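Local coordinates for uridylate kinase (Archaeoglobus fulgidus, PDB 2IJ9), which probably catalyses the reversible transfer of a phosphate from ATP to UMP, giving UDP on the pyrimidine route to CTP, at residues Val37-Gly42 and Leu72-Leu77; Lys87-Phe92 and Arg103-Gly108; Leu5-Ser10 and Ile133-Val138; Thr25-Ala30 and Ser79-Ala84; Arg20-Thr25 and Gly200-Ile205. The protein carries 1 engineered substitution. One frame throughout, in Å; residues are numbered along the deposited sequence.

Contact 1. Residues Val37-Gly42 and Leu72-Leu77; sequences VVVGGG and LNAMLL. With SO4 (sulfate ion), chain D.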
# COMPACT_ATOMS: atom_id res chain seq x y z
N VAL B 37 -18.84 -7.86 13.61
CA VAL B 37 -17.75 -7.99 12.65
C VAL B 37 -16.39 -7.98 13.33
O VAL B 37 -16.08 -7.06 14.10
CB VAL B 37 -17.77 -6.86 11.63
CG1 VAL B 37 -16.66 -7.08 10.62
CG2 VAL B 37 -19.11 -6.79 10.91
N VAL B 38 -15.59 -8.99 13.06
CA VAL B 38 -14.21 -9.03 13.54
C VAL B 38 -13.19 -8.91 12.38
O VAL B 38 -12.95 -9.86 11.63
CB VAL B 38 -13.93 -10.32 14.31
CG1 VAL B 38 -12.51 -10.31 14.91
CG2 VAL B 38 -14.99 -10.53 15.38
N VAL B 39 -12.57 -7.74 12.27
CA VAL B 39 -11.57 -7.53 11.24
C VAL B 39 -10.17 -7.95 11.70
O VAL B 39 -9.87 -7.97 12.89
CB VAL B 39 -11.54 -6.06 10.79
CG1 VAL B 39 -12.97 -5.46 10.75
CG2 VAL B 39 -10.68 -5.26 11.72
N GLY B 40 -9.31 -8.30 10.76
CA GLY B 40 -7.96 -8.71 11.07
C GLY B 40 -6.94 -7.68 10.62
O GLY B 40 -7.30 -6.64 10.05
N GLY B 41 -5.67 -7.96 10.88
CA GLY B 41 -4.61 -6.97 10.65
C GLY B 41 -4.22 -6.68 9.21
O GLY B 41 -3.75 -5.57 8.92
N GLY B 42 -4.39 -7.67 8.34
CA GLY B 42 -4.08 -7.54 6.92
C GLY B 42 -2.63 -7.17 6.66
O GLY B 42 -1.71 -7.57 7.41
N LEU B 72 -7.48 -0.38 13.85
CA LEU B 72 -7.42 0.66 12.82
C LEU B 72 -8.20 0.27 11.56
O LEU B 72 -9.00 1.04 11.05
CB LEU B 72 -5.96 0.97 12.48
CG LEU B 72 -5.72 2.23 11.65
CD1 LEU B 72 -6.70 3.37 11.95
CD2 LEU B 72 -4.31 2.67 11.90
N ASN B 73 -7.95 -0.94 11.06
CA ASN B 73 -8.75 -1.48 9.99
C ASN B 73 -10.22 -1.43 10.35
O ASN B 73 -11.07 -1.05 9.54
CB ASN B 73 -8.33 -2.91 9.71
CG ASN B 73 -6.96 -2.98 9.14
OD1 ASN B 73 -6.18 -3.88 9.46
ND2 ASN B 73 -6.63 -2.02 8.29
N ALA B 74 -10.52 -1.78 11.59
CA ALA B 74 -11.89 -1.84 12.05
C ALA B 74 -12.54 -0.46 11.99
O ALA B 74 -13.69 -0.33 11.54
CB ALA B 74 -11.93 -2.38 13.43
N MET B 75 -11.78 0.56 12.41
CA MET B 75 -12.26 1.93 12.35
C MET B 75 -12.60 2.27 10.91
O MET B 75 -13.64 2.85 10.63
CB MET B 75 -11.20 2.88 12.88
CG MET B 75 -10.90 2.77 14.37
SD MET B 75 -9.81 4.10 14.93
CE MET B 75 -11.08 5.35 15.14
N LEU B 76 -11.73 1.87 10.00
CA LEU B 76 -11.90 2.18 8.60
C LEU B 76 -13.22 1.62 8.14
O LEU B 76 -14.03 2.33 7.53
CB LEU B 76 -10.75 1.58 7.80
CG LEU B 76 -10.48 2.25 6.45
CD1 LEU B 76 -10.16 3.74 6.61
CD2 LEU B 76 -9.37 1.51 5.71
N LEU B 77 -13.47 0.36 8.45
CA LEU B 77 -14.71 -0.29 8.07
C LEU B 77 -15.95 0.42 8.65
O LEU B 77 -16.96 0.55 7.98
CB LEU B 77 -14.68 -1.77 8.48
CG LEU B 77 -15.95 -2.58 8.25
CD1 LEU B 77 -16.50 -2.46 6.80
CD2 LEU B 77 -15.66 -4.02 8.61
S SO4 D . -5.26 -11.36 10.10
O1 SO4 D . -6.65 -11.35 9.66
O2 SO4 D . -5.09 -10.50 11.26
O3 SO4 D . -4.91 -12.74 10.47
O4 SO4 D . -4.40 -10.87 9.03
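Val39 is the bump of this interface, and the hollow it enters is built from Asn73, Ala74 and Leu77 on one flank of the helix. Its two methyl groups divide the work. CG2, set between the backbone N and the carbonyl carbon, presses onto the start of the hollow, 3.6 Å from Ala74 CB and close to CB of Asn73. CG1, beside the backbone N (chi1 -38°), is turned to the other end, where it meets Leu77 CD2 at 3.7 Å. Leu77 in turn supplies a bump of its own: the same CD2 enters the notch between the two valines, lying 3.8 Å from Val37 CG1. With an alanine in place of Val39 both methyl groups would be gone, and the hollow between Ala74 and Leu77 would probably be left partly unfilled. Past the strand the chain runs into three glycines, and the backbone amides of the last two hold a sulfate: Gly41 N donates to O2 at 2.6 Å and Gly42 N to O4 at 3.3 Å. The anion probably came from the crystallisation liquor, but it lies beside residues predicted to bind UMP and ATP, consistent with a phosphate-binding turn. Helix 59-80 thus covers one face of strand 34-39 and reaches Val106 on neighbouring strand 104-107; Val38 points to the opposite face, against helix 117-126, while Leu76 touches Tyr48 of a second subunit.

Contact 2. Residues Lys87-Phe92 and Arg103-Gly108; sequences KVPVDF and RVVVMG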
# COMPACT_ATOMS: atom_id res chain seq x y z
N LYS B 87 -17.60 3.25 18.31
CA LYS B 87 -16.56 2.82 19.21
C LYS B 87 -16.09 1.46 18.70
O LYS B 87 -16.90 0.65 18.27
CB LYS B 87 -17.13 2.74 20.63
CG LYS B 87 -16.34 1.93 21.64
CD LYS B 87 -15.65 2.81 22.69
CE LYS B 87 -14.98 1.94 23.77
NZ LYS B 87 -14.49 2.74 24.94
N VAL B 88 -14.79 1.22 18.71
CA VAL B 88 -14.29 -0.12 18.53
C VAL B 88 -14.14 -0.78 19.91
O VAL B 88 -13.28 -0.37 20.69
CB VAL B 88 -12.93 -0.14 17.79
CG1 VAL B 88 -12.34 -1.54 17.74
CG2 VAL B 88 -13.07 0.39 16.39
N PRO B 89 -14.97 -1.80 20.20
CA PRO B 89 -14.83 -2.52 21.46
C PRO B 89 -13.49 -3.18 21.60
O PRO B 89 -12.91 -3.61 20.60
CB PRO B 89 -15.92 -3.59 21.39
CG PRO B 89 -16.28 -3.69 20.00
CD PRO B 89 -16.08 -2.34 19.40
N VAL B 90 -13.02 -3.26 22.84
CA VAL B 90 -11.69 -3.73 23.15
C VAL B 90 -11.78 -5.09 23.86
O VAL B 90 -10.77 -5.73 24.14
CB VAL B 90 -10.97 -2.69 24.03
CG1 VAL B 90 -11.56 -2.68 25.43
CG2 VAL B 90 -9.49 -2.91 24.07
N ASP B 91 -13.03 -5.48 24.14
CA ASP B 91 -13.37 -6.78 24.74
C ASP B 91 -14.83 -7.13 24.46
O ASP B 91 -15.62 -6.28 24.07
CB ASP B 91 -13.07 -6.83 26.26
CG ASP B 91 -14.00 -5.94 27.08
OD1 ASP B 91 -15.24 -6.12 27.02
OD2 ASP B 91 -13.49 -5.07 27.82
N PHE B 92 -15.19 -8.38 24.69
CA PHE B 92 -16.48 -8.89 24.26
C PHE B 92 -17.62 -8.27 25.06
O PHE B 92 -18.69 -8.06 24.52
CB PHE B 92 -16.54 -10.43 24.37
CG PHE B 92 -15.37 -11.14 23.72
CD1 PHE B 92 -15.60 -12.08 22.72
CD2 PHE B 92 -14.06 -10.92 24.12
CE1 PHE B 92 -14.55 -12.75 22.12
CE2 PHE B 92 -13.01 -11.58 23.51
CZ PHE B 92 -13.27 -12.51 22.51
N ARG B 103 -26.95 -2.10 15.76
CA ARG B 103 -27.20 -3.33 14.98
C ARG B 103 -25.91 -3.92 14.42
O ARG B 103 -25.84 -5.10 14.07
CB ARG B 103 -28.23 -3.09 13.86
CG ARG B 103 -29.61 -2.67 14.34
CD ARG B 103 -30.16 -3.57 15.46
NE ARG B 103 -30.82 -2.76 16.48
CZ ARG B 103 -30.42 -2.66 17.75
NH1 ARG B 103 -29.37 -3.35 18.17
NH2 ARG B 103 -31.07 -1.88 18.60
N VAL B 104 -24.88 -3.08 14.34
CA VAL B 104 -23.57 -3.56 13.93
C VAL B 104 -22.49 -3.14 14.92
O VAL B 104 -22.35 -1.97 15.28
CB VAL B 104 -23.23 -3.15 12.47
CG1 VAL B 104 -21.76 -3.32 12.17
CG2 VAL B 104 -24.02 -4.02 11.51
N VAL B 105 -21.75 -4.13 15.40
CA VAL B 105 -20.57 -3.88 16.19
C VAL B 105 -19.38 -4.42 15.41
O VAL B 105 -19.44 -5.50 14.84
CB VAL B 105 -20.68 -4.52 17.57
CG1 VAL B 105 -19.39 -4.31 18.38
CG2 VAL B 105 -21.86 -3.92 18.31
N VAL B 106 -18.31 -3.64 15.36
CA VAL B 106 -17.11 -4.01 14.63
C VAL B 106 -15.91 -3.90 15.55
O VAL B 106 -15.60 -2.82 16.05
CB VAL B 106 -16.86 -3.06 13.43
CG1 VAL B 106 -15.64 -3.50 12.66
CG2 VAL B 106 -18.09 -2.99 12.50
N MET B 107 -15.23 -5.02 15.75
CA MET B 107 -14.05 -5.03 16.61
C MET B 107 -12.79 -5.61 15.97
O MET B 107 -12.84 -6.37 15.00
CB MET B 107 -14.34 -5.80 17.90
CG MET B 107 -14.64 -7.27 17.71
SD MET B 107 -15.23 -7.93 19.25
CE MET B 107 -13.77 -7.63 20.22
N GLY B 108 -11.65 -5.25 16.56
CA GLY B 108 -10.37 -5.80 16.15
C GLY B 108 -10.13 -7.04 16.98
O GLY B 108 -11.05 -7.82 17.22
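Pro89 turns its ring onto the edge strand, and CG is the atom that does most of the touching. It lies 3.6 Å from Val105 CG1 and equally 3.6 Å from Met107 CB, so the ring carbon bridges two side chains that stand two residues apart on the same face of the strand. Val105 offers CG1 because that methyl stands opposite the backbone N (chi1 177°), which carries it across toward the proline. Met107 behaves differently: CG sits between its own N and carbonyl carbon (chi1 64°), and the chain bends again at chi3, bringing CE back to the neighbourhood of the Pro89 carbonyl oxygen, 4.1 Å away. The proline ring meets the methionine chain at about a right angle. Strand 104-107 is the outermost strand on this side of the central sheet of the amino acid kinase fold, its backbone paired with strand 34-39, and the irregular segment 87-92 runs past its other edge without adding to the sheet. There the Val106 carbonyl oxygen meets carbon atoms, with Pro89 CD at 3.4 Å and Val88 CG1 at 3.9 Å. That same Val88 methyl also reaches the backbone of Met107 and Gly108. Val88 and Val106 both touch Ile78 of helix 59-80. Further along, Asp91 turns away from the strand to cap the next helix, OD1 accepting the backbone N of Glu94; Phe92, also directed away, meets the rings of Phe111 and Phe126.

Contact 3. Residues Leu5-Ser10 and Ile133-Val138; sequences LSLGGS and INATNV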
# COMPACT_ATOMS: atom_id res chain seq x y z
N LEU B 5 -19.46 -12.25 11.74
CA LEU B 5 -18.72 -12.29 10.49
C LEU B 5 -17.24 -12.11 10.76
O LEU B 5 -16.84 -11.26 11.55
CB LEU B 5 -19.21 -11.18 9.55
CG LEU B 5 -18.48 -11.02 8.22
CD1 LEU B 5 -18.55 -12.32 7.46
CD2 LEU B 5 -19.07 -9.85 7.42
N SER B 6 -16.43 -12.90 10.08
CA SER B 6 -14.99 -12.77 10.22
C SER B 6 -14.36 -12.32 8.91
O SER B 6 -14.41 -13.04 7.91
CB SER B 6 -14.39 -14.10 10.70
OG SER B 6 -13.22 -13.89 11.48
N LEU B 7 -13.76 -11.13 8.91
CA LEU B 7 -13.00 -10.66 7.78
C LEU B 7 -11.52 -10.73 8.11
O LEU B 7 -11.03 -9.96 8.93
CB LEU B 7 -13.40 -9.23 7.44
CG LEU B 7 -14.86 -9.04 7.09
CD1 LEU B 7 -15.22 -7.60 7.29
CD2 LEU B 7 -15.09 -9.45 5.64
N GLY B 8 -10.81 -11.66 7.48
CA GLY B 8 -9.40 -11.90 7.77
C GLY B 8 -8.45 -10.92 7.11
O GLY B 8 -8.87 -9.86 6.59
N GLY B 9 -7.16 -11.26 7.15
CA GLY B 9 -6.11 -10.48 6.51
C GLY B 9 -6.01 -10.80 5.03
O GLY B 9 -6.00 -11.97 4.64
N SER B 10 -5.92 -9.74 4.22
CA SER B 10 -6.07 -9.76 2.75
C SER B 10 -7.47 -9.26 2.36
O SER B 10 -7.62 -8.51 1.39
CB SER B 10 -5.84 -11.15 2.12
OG SER B 10 -4.60 -11.72 2.51
N ILE B 133 -19.99 -16.77 10.35
CA ILE B 133 -19.55 -16.71 8.96
C ILE B 133 -18.08 -16.29 8.84
O ILE B 133 -17.72 -15.13 9.09
CB ILE B 133 -20.46 -15.78 8.15
CG1 ILE B 133 -21.92 -16.19 8.33
CG2 ILE B 133 -20.06 -15.78 6.67
CD1 ILE B 133 -22.89 -15.31 7.61
N ASN B 134 -17.24 -17.24 8.48
CA ASN B 134 -15.80 -17.01 8.38
C ASN B 134 -15.35 -16.68 6.94
O ASN B 134 -14.98 -17.58 6.16
CB ASN B 134 -15.04 -18.22 8.96
CG ASN B 134 -13.57 -17.98 9.05
OD1 ASN B 134 -13.11 -16.85 9.26
ND2 ASN B 134 -12.79 -19.04 8.89
N ALA B 135 -15.38 -15.40 6.58
CA ALA B 135 -15.07 -14.95 5.23
C ALA B 135 -13.57 -14.90 4.97
O ALA B 135 -12.91 -13.91 5.31
CB ALA B 135 -15.68 -13.61 4.98
N THR B 136 -13.04 -15.95 4.35
CA THR B 136 -11.62 -16.06 4.04
C THR B 136 -11.35 -15.82 2.53
O THR B 136 -12.26 -15.46 1.78
CB THR B 136 -11.02 -17.40 4.58
OG1 THR B 136 -9.64 -17.51 4.21
CG2 THR B 136 -11.79 -18.61 4.06
N ASN B 137 -10.09 -15.99 2.12
CA ASN B 137 -9.71 -15.78 0.72
C ASN B 137 -9.72 -17.08 -0.08
O ASN B 137 -9.48 -17.08 -1.29
CB ASN B 137 -8.35 -15.06 0.62
CG ASN B 137 -7.36 -15.53 1.67
OD1 ASN B 137 -7.31 -16.71 2.01
ND2 ASN B 137 -6.58 -14.59 2.20
N VAL B 138 -10.00 -18.19 0.60
CA VAL B 138 -10.26 -19.45 -0.10
C VAL B 138 -11.76 -19.77 -0.05
O VAL B 138 -12.52 -19.10 0.67
CB VAL B 138 -9.37 -20.62 0.42
CG1 VAL B 138 -7.90 -20.20 0.42
CG2 VAL B 138 -9.82 -21.08 1.81
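The carbonyl oxygen of Ile133 is approached by several groups at once. Ser6 N donates to it at 2.8 Å, almost in line with the carbonyl, and Leu5 CA brings a C-H to the same oxygen at 3.3 Å; Ala135 N of its own strand adds a weak bond. One step on, Ala135 N donates to Ser6 O at 2.9 Å, with an angle of 127° at the hydrogen that makes this bond weak as well. These links pair strands 2-7 and 131-136 in parallel, with Leu5 beside Ile133, Ser6 beside Asn134 and Leu7 beside Ala135. On the face carrying the leucines, Leu5 CD1 lies 3.9 Å from Ile133 CG2 and 4.0 Å from Ala135 CB, brought over the neighbouring strand because CG is turned anti to its backbone N (chi1 176°). Ile205 of helix 202-209 covers Leu5 and Ala135 there. Ser6 faces the other way, its OG weakly bonded to the Thr116 carbonyl. Beyond the strands the two chains part, and Ser10 CB still comes within 3.5 Å of Asn137 ND2. Gly9, Ser10, Thr136 and Asn137 are all predicted to bind ATP, and Gly9 O accepts a bond from Arg46. Apolar packing and backbone bonding in the interior therefore give way to polar groups at the strand ends, consistent with a nucleotide site at the carboxyl edge of a parallel sheet.

Contact 4. Residues Thr25-Ala30 and Ser79-Ala84; sequences TIESVA and SAIPSA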
# COMPACT_ATOMS: atom_id res chain seq x y z
N THR B 25 -23.12 -4.67 2.09
CA THR B 25 -23.62 -5.99 2.44
C THR B 25 -23.92 -6.09 3.94
O THR B 25 -25.01 -6.55 4.33
CB THR B 25 -22.64 -7.08 1.98
OG1 THR B 25 -22.83 -7.31 0.58
CG2 THR B 25 -22.88 -8.40 2.71
N ILE B 26 -22.99 -5.64 4.77
CA ILE B 26 -23.15 -5.75 6.22
C ILE B 26 -24.35 -4.93 6.68
O ILE B 26 -25.15 -5.39 7.49
CB ILE B 26 -21.87 -5.31 6.96
CG1 ILE B 26 -20.74 -6.31 6.70
CG2 ILE B 26 -22.11 -5.18 8.46
CD1 ILE B 26 -19.35 -5.75 7.01
N GLU B 27 -24.50 -3.75 6.11
CA GLU B 27 -25.65 -2.90 6.38
C GLU B 27 -26.97 -3.57 5.99
O GLU B 27 -27.94 -3.50 6.74
CB GLU B 27 -25.49 -1.58 5.64
CG GLU B 27 -26.61 -0.60 5.89
CD GLU B 27 -26.61 -0.11 7.30
OE1 GLU B 27 -25.70 0.67 7.66
OE2 GLU B 27 -27.55 -0.50 8.04
N SER B 28 -27.00 -4.23 4.82
CA SER B 28 -28.15 -5.05 4.41
C SER B 28 -28.52 -6.11 5.43
O SER B 28 -29.67 -6.18 5.87
CB SER B 28 -27.90 -5.74 3.07
OG SER B 28 -28.59 -5.07 2.03
N VAL B 29 -27.53 -6.92 5.80
CA VAL B 29 -27.75 -7.96 6.80
C VAL B 29 -28.21 -7.36 8.14
O VAL B 29 -29.04 -7.94 8.83
CB VAL B 29 -26.51 -8.83 6.99
CG1 VAL B 29 -26.79 -9.96 7.95
CG2 VAL B 29 -26.06 -9.40 5.67
N ALA B 30 -27.69 -6.18 8.45
CA ALA B 30 -28.05 -5.46 9.67
C ALA B 30 -29.47 -4.91 9.68
O ALA B 30 -30.04 -4.72 10.77
CB ALA B 30 -27.07 -4.34 9.92
N SER B 79 -16.38 3.59 9.34
CA SER B 79 -16.67 4.82 8.60
C SER B 79 -17.70 4.45 7.57
O SER B 79 -18.72 5.12 7.42
CB SER B 79 -15.42 5.33 7.88
OG SER B 79 -14.24 5.21 8.67
N ALA B 80 -17.43 3.33 6.91
CA ALA B 80 -18.25 2.88 5.81
C ALA B 80 -19.66 2.45 6.19
O ALA B 80 -20.59 2.64 5.41
CB ALA B 80 -17.54 1.79 5.04
N ILE B 81 -19.85 1.87 7.37
CA ILE B 81 -21.21 1.48 7.77
C ILE B 81 -21.84 2.39 8.82
O ILE B 81 -21.36 2.49 9.95
CB ILE B 81 -21.34 -0.05 8.07
CG1 ILE B 81 -22.41 -0.30 9.14
CG2 ILE B 81 -20.00 -0.69 8.44
CD1 ILE B 81 -23.11 -1.61 8.96
N PRO B 82 -22.92 3.10 8.44
CA PRO B 82 -23.53 4.13 9.28
C PRO B 82 -24.27 3.58 10.51
O PRO B 82 -24.41 4.29 11.51
CB PRO B 82 -24.50 4.83 8.33
CG PRO B 82 -24.86 3.78 7.33
CD PRO B 82 -23.62 2.95 7.15
N SER B 83 -24.71 2.33 10.45
CA SER B 83 -25.42 1.70 11.56
C SER B 83 -24.50 0.98 12.55
O SER B 83 -24.94 0.21 13.41
CB SER B 83 -26.48 0.73 11.02
OG SER B 83 -27.29 1.39 10.08
N ALA B 84 -23.21 1.25 12.44
CA ALA B 84 -22.25 0.65 13.34
C ALA B 84 -22.00 1.55 14.54
O ALA B 84 -22.10 2.78 14.44
CB ALA B 84 -20.94 0.36 12.60
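From Ile81 to Ala84 the chain, having just left helix 59-80, makes a type I beta turn opposite one side of helix 16-32, with Glu27 and Ile81 the nearest residues across the gap. Glu27 carries the polar half of the contact. Its CG is anti to the backbone N (chi1 -178°), and a bend at chi2 (68°) brings the carboxylate over the turn. Ser83 OG donates to OE2 at 2.8 Å, arriving on the syn side and 15° out of the carboxylate plane. The second oxygen, OE1, takes a long, weak bond from Ser83 N at 3.4 Å and lies beside CD of Pro82, so that both carboxylate oxygens are turned to the turn. Beneath this, Ile81 CD1 reaches back to the helix and meets Ile26 CG2 at 3.7 Å, the two side chains lying roughly at right angles. Both isoleucines also touch Val104 of the edge strand, which ties the turn and helix 16-32 to the sheet. Were Glu27 replaced by an alanine, Ser83 OG would probably lose its acceptor and the turn would keep mainly the isoleucine packing as its tie to the helix. The chemistry is thus layered: an apolar pair on the sheet side, and outside it a carboxylate that binds the turn through the hydroxyl and, weakly, the backbone N of one serine.

Contact 5. Residues Arg20-Thr25 and Gly200-Ile205; sequences REFAKT and GTPENI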
# COMPACT_ATOMS: atom_id res chain seq x y z
N ARG B 20 -16.53 -0.19 0.57
CA ARG B 20 -17.91 0.23 0.38
C ARG B 20 -18.78 -0.98 0.04
O ARG B 20 -19.89 -1.10 0.56
CB ARG B 20 -18.01 1.33 -0.69
CG ARG B 20 -19.19 2.27 -0.49
CD ARG B 20 -19.32 3.28 -1.61
NE ARG B 20 -18.02 3.79 -2.04
CZ ARG B 20 -17.42 4.86 -1.53
NH1 ARG B 20 -18.00 5.56 -0.56
NH2 ARG B 20 -16.23 5.23 -2.00
N GLU B 21 -18.26 -1.90 -0.77
CA GLU B 21 -18.98 -3.09 -1.18
C GLU B 21 -19.28 -4.01 0.01
O GLU B 21 -20.41 -4.49 0.15
CB GLU B 21 -18.19 -3.84 -2.26
CG GLU B 21 -19.02 -4.75 -3.18
CD GLU B 21 -18.17 -5.64 -4.08
OE1 GLU B 21 -17.04 -6.01 -3.67
OE2 GLU B 21 -18.63 -5.99 -5.19
N PHE B 22 -18.28 -4.23 0.86
CA PHE B 22 -18.48 -5.03 2.09
C PHE B 22 -19.45 -4.39 3.09
O PHE B 22 -20.36 -5.06 3.60
CB PHE B 22 -17.15 -5.31 2.78
CG PHE B 22 -16.39 -6.45 2.18
CD1 PHE B 22 -16.70 -7.77 2.50
CD2 PHE B 22 -15.35 -6.20 1.29
CE1 PHE B 22 -15.98 -8.82 1.94
CE2 PHE B 22 -14.63 -7.25 0.73
CZ PHE B 22 -14.95 -8.56 1.06
N ALA B 23 -19.25 -3.10 3.37
CA ALA B 23 -20.13 -2.36 4.28
C ALA B 23 -21.58 -2.48 3.84
O ALA B 23 -22.45 -2.85 4.63
CB ALA B 23 -19.72 -0.90 4.36
N LYS B 24 -21.83 -2.20 2.56
CA LYS B 24 -23.18 -2.24 2.02
C LYS B 24 -23.87 -3.58 2.26
O LYS B 24 -25.05 -3.61 2.62
CB LYS B 24 -23.19 -1.87 0.53
CG LYS B 24 -23.09 -0.36 0.29
CD LYS B 24 -23.73 0.05 -1.02
CE LYS B 24 -23.72 1.56 -1.18
NZ LYS B 24 -24.45 1.99 -2.41
N THR B 25 -23.12 -4.67 2.09
CA THR B 25 -23.62 -5.99 2.44
C THR B 25 -23.92 -6.09 3.94
O THR B 25 -25.01 -6.55 4.33
CB THR B 25 -22.64 -7.08 1.98
OG1 THR B 25 -22.83 -7.31 0.58
CG2 THR B 25 -22.88 -8.40 2.71
N GLY B 200 -14.59 -14.78 0.90
CA GLY B 200 -15.17 -13.55 1.39
C GLY B 200 -15.54 -12.55 0.32
O GLY B 200 -14.76 -11.65 0.01
N THR B 201 -16.72 -12.71 -0.25
CA THR B 201 -17.26 -11.69 -1.13
C THR B 201 -18.68 -11.40 -0.68
O THR B 201 -19.40 -12.31 -0.26
CB THR B 201 -17.22 -12.13 -2.60
OG1 THR B 201 -18.14 -11.34 -3.37
CG2 THR B 201 -17.58 -13.58 -2.74
N PRO B 202 -19.07 -10.12 -0.73
CA PRO B 202 -20.43 -9.63 -0.45
C PRO B 202 -21.55 -10.59 -0.84
O PRO B 202 -22.48 -10.78 -0.06
CB PRO B 202 -20.50 -8.35 -1.29
CG PRO B 202 -19.08 -7.82 -1.26
CD PRO B 202 -18.15 -9.01 -1.04
N GLU B 203 -21.45 -11.21 -2.03
CA GLU B 203 -22.44 -12.21 -2.46
C GLU B 203 -22.44 -13.42 -1.55
O GLU B 203 -23.50 -13.82 -1.07
CB GLU B 203 -22.20 -12.67 -3.90
CG GLU B 203 -23.33 -13.57 -4.44
CD GLU B 203 -22.88 -14.54 -5.51
OE1 GLU B 203 -21.99 -14.19 -6.31
OE2 GLU B 203 -23.43 -15.65 -5.56
N ASN B 204 -21.27 -14.00 -1.32
CA ASN B 204 -21.17 -15.21 -0.51
C ASN B 204 -21.59 -14.99 0.93
O ASN B 204 -22.20 -15.87 1.55
CB ASN B 204 -19.74 -15.74 -0.49
CG ASN B 204 -19.36 -16.38 -1.78
OD1 ASN B 204 -19.92 -16.07 -2.84
ND2 ASN B 204 -18.37 -17.27 -1.72
N ILE B 205 -21.24 -13.82 1.46
CA ILE B 205 -21.60 -13.46 2.82
C ILE B 205 -23.12 -13.42 2.95
O ILE B 205 -23.68 -14.08 3.85
CB ILE B 205 -20.94 -12.12 3.21
CG1 ILE B 205 -19.44 -12.37 3.46
CG2 ILE B 205 -21.63 -11.48 4.43
CD1 ILE B 205 -18.60 -11.12 3.49
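Two helices lying on the same face of the central sheet, 16-32 and 202-209, meet where Phe22 packs against Pro202. Pro202 CD sits over a face of the aromatic ring, 3.9 Å from its centroid and 21° off the normal, a CH-pi contact. At the ring edge, in its plane, comes Ile205 CD1, 3.8 Å from Phe22 CE1, while the carbonyl oxygen of Gly200 approaches another part of the rim, 3.3 Å from Phe22 CZ. The ring reaches these groups because CG is anti to the carbonyl carbon (chi1 -81°), which swings the side chain toward the second helix. Pro202 is held from two further directions. Its CG lies 3.6 Å from Glu21 CG, and its CB is touched by Thr25 OG1 at 3.2 Å. In this alpha/beta/alpha arrangement of the amino acid kinase family, the contact joins the first helix of the chain to the helix that follows strand 195-199, and both lean on strand 2-7, Phe22 through Leu7 and Ile205 through Leu5. Thr25 extends the apolar seam one helical turn from Phe22, its methyl CG2 lying 3.7 Å from Ile205 CG2. A third subunit borders the outer side: Ser148 of that chain packs on Thr25 and Pro202, and Glu203 OE1 accepts a hydrogen bond from the backbone N of its Asp139.

How the contacts relate
From the N terminus, strand 2-7 opens contact 3, and helix 16-32 then opens contact 5 and contact 4 in turn, the two sharing Thr25. Strand 34-39 opens contact 1, which is the first to close, on helix 59-80; contact 4 closes just beyond that helix and so encloses contact 1. Contact 2 follows in series, joining residues 87-92 to edge strand 104-107. All three fall within the span of contact 3, closed by strand 131-136, and also within that of contact 5, closed last by 200-205; contacts 3 and 5 therefore cross. Contacts 1, 2 and 3 reach one sheet, whereas contacts 4 and 5 fasten helix 16-32 at two places.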